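Local coordinates for alanine racemase (Acinetobacter baumannii, PDB 4QHR), which belongs to the alanine racemase family of two-domain enzymes, with an N-terminal TIM-type barrel carrying a covalently bound pyridoxal phosphate group, at residues Pro186-Cys191 against Phe205-Pro210. Residues are numbered along the deposited sequence; the frame is centred on the assembly and turned at random.
Sequences PILASC and FDYVRP
L188 lays its CD2 methyl against the carboxylate of D206, 3.5 Å from CG, the two side chains crossing at about a right angle. D206, pointing toward strand 188-190, is short enough, with CG beside its own backbone N (chi1 -54°), to bring OD2 to the backbone N-H of A189 (2.9 Å), met on the anti side; OD2 also accepts from a water. The backbone N of D206 in turn donates to A189 O (3.0 Å), which takes a weaker second bond from Y207 N. The small CB of A189 lets F205 come close, CB to CB at 3.9 Å, where both pack against helix 168-184. Strands 188-190 and 207-208, seventh and eighth, close the TIM-type barrel here, both backbone-to-backbone bonds converging on A189 O. A serine hydroxyl can donate and accept at once, which suits buried S190: OG, anti to the backbone N (chi1 -176°), donates to Y207 O at 2.7 Å from above the carbonyl plane and, close to the guanidinium plane at its edge, accepts from R209 NH1 (2.9 Å). NH1 also bonds weakly to S190 O. Long and multiply donating, R209 reaches M158 O through NH2 and, through NE, N1 of the modified residue LLP at position 34.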
# COMPACT_ATOMS: atom_id res chain seq x y z
N PRO A 186 -36.45 -19.68 17.35
CA PRO A 186 -35.17 -19.47 18.03
C PRO A 186 -33.96 -19.54 17.07
O PRO A 186 -33.82 -20.53 16.34
CB PRO A 186 -35.13 -20.63 19.03
CG PRO A 186 -35.92 -21.74 18.37
CD PRO A 186 -37.00 -21.03 17.58
N ILE A 187 -33.09 -18.53 17.11
CA ILE A 187 -31.90 -18.51 16.26
C ILE A 187 -30.80 -17.65 16.88
O ILE A 187 -31.07 -16.65 17.54
CB ILE A 187 -32.27 -18.08 14.81
CG1 ILE A 187 -31.14 -18.36 13.80
CG2 ILE A 187 -32.74 -16.62 14.70
CD1 ILE A 187 -31.51 -17.97 12.38
N LEU A 188 -29.55 -18.07 16.66
CA LEU A 188 -28.44 -17.25 17.03
C LEU A 188 -28.38 -16.06 16.09
O LEU A 188 -28.86 -16.11 14.94
CB LEU A 188 -27.13 -18.05 16.93
CG LEU A 188 -27.05 -19.27 17.82
CD1 LEU A 188 -25.97 -20.22 17.30
CD2 LEU A 188 -26.88 -18.92 19.28
N ALA A 189 -27.77 -14.99 16.58
CA ALA A 189 -27.65 -13.78 15.81
C ALA A 189 -26.36 -13.00 16.07
O ALA A 189 -25.79 -13.06 17.15
CB ALA A 189 -28.83 -12.90 16.05
N SER A 190 -25.97 -12.23 15.05
CA SER A 190 -24.73 -11.45 15.05
C SER A 190 -24.88 -10.25 14.11
O SER A 190 -25.12 -10.40 12.87
CB SER A 190 -23.58 -12.29 14.54
OG SER A 190 -22.31 -11.58 14.61
N CYS A 191 -24.68 -9.06 14.67
CA CYS A 191 -24.65 -7.89 13.79
C CYS A 191 -23.72 -6.72 14.14
O CYS A 191 -23.59 -5.82 13.34
CB CYS A 191 -26.04 -7.37 13.59
SG CYS A 191 -26.69 -6.62 15.07
N PHE A 205 -26.61 -9.60 20.87
CA PHE A 205 -27.02 -11.03 20.75
C PHE A 205 -25.88 -12.01 21.04
O PHE A 205 -25.14 -11.83 22.03
CB PHE A 205 -27.70 -11.25 19.40
CG PHE A 205 -28.92 -10.39 19.22
CD1 PHE A 205 -30.04 -10.60 20.04
CD2 PHE A 205 -28.95 -9.36 18.29
CE1 PHE A 205 -31.18 -9.81 19.92
CE2 PHE A 205 -30.11 -8.58 18.15
CZ PHE A 205 -31.20 -8.80 18.98
N ASP A 206 -25.68 -13.02 20.19
CA ASP A 206 -24.79 -14.14 20.54
C ASP A 206 -23.32 -13.93 20.14
O ASP A 206 -22.42 -14.43 20.82
CB ASP A 206 -25.34 -15.39 19.90
CG ASP A 206 -26.81 -15.60 20.28
OD1 ASP A 206 -27.04 -16.06 21.42
OD2 ASP A 206 -27.69 -15.23 19.51
N TYR A 207 -23.08 -13.23 19.05
CA TYR A 207 -21.74 -12.97 18.53
C TYR A 207 -21.60 -11.52 18.08
O TYR A 207 -22.37 -11.05 17.29
CB TYR A 207 -21.45 -13.85 17.31
CG TYR A 207 -21.36 -15.32 17.59
CD1 TYR A 207 -22.51 -16.12 17.55
CD2 TYR A 207 -20.16 -15.91 17.88
CE1 TYR A 207 -22.44 -17.49 17.81
CE2 TYR A 207 -20.08 -17.28 18.13
CZ TYR A 207 -21.23 -18.05 18.11
OH TYR A 207 -21.17 -19.39 18.33
N VAL A 208 -20.57 -10.84 18.58
CA VAL A 208 -20.13 -9.55 18.05
C VAL A 208 -18.86 -9.80 17.20
O VAL A 208 -18.11 -10.80 17.42
CB VAL A 208 -19.91 -8.54 19.20
CG1 VAL A 208 -21.23 -8.30 19.92
CG2 VAL A 208 -18.80 -8.95 20.16
N ARG A 209 -18.61 -8.89 16.28
CA ARG A 209 -17.54 -8.99 15.30
C ARG A 209 -16.68 -7.73 15.26
O ARG A 209 -16.71 -7.03 14.29
CB ARG A 209 -18.10 -9.26 13.93
CG ARG A 209 -19.09 -10.43 13.90
CD ARG A 209 -19.45 -10.86 12.49
NE ARG A 209 -19.95 -9.76 11.63
CZ ARG A 209 -21.21 -9.40 11.45
NH1 ARG A 209 -22.20 -9.98 12.14
NH2 ARG A 209 -21.49 -8.39 10.62
N PRO A 210 -15.93 -7.46 16.32
CA PRO A 210 -15.04 -6.34 16.25
C PRO A 210 -13.89 -6.50 15.25
O PRO A 210 -13.23 -7.54 15.23
CB PRO A 210 -14.40 -6.31 17.61
CG PRO A 210 -14.38 -7.77 18.01
CD PRO A 210 -15.70 -8.26 17.53
O HOH W 1 -30.33 -14.88 20.31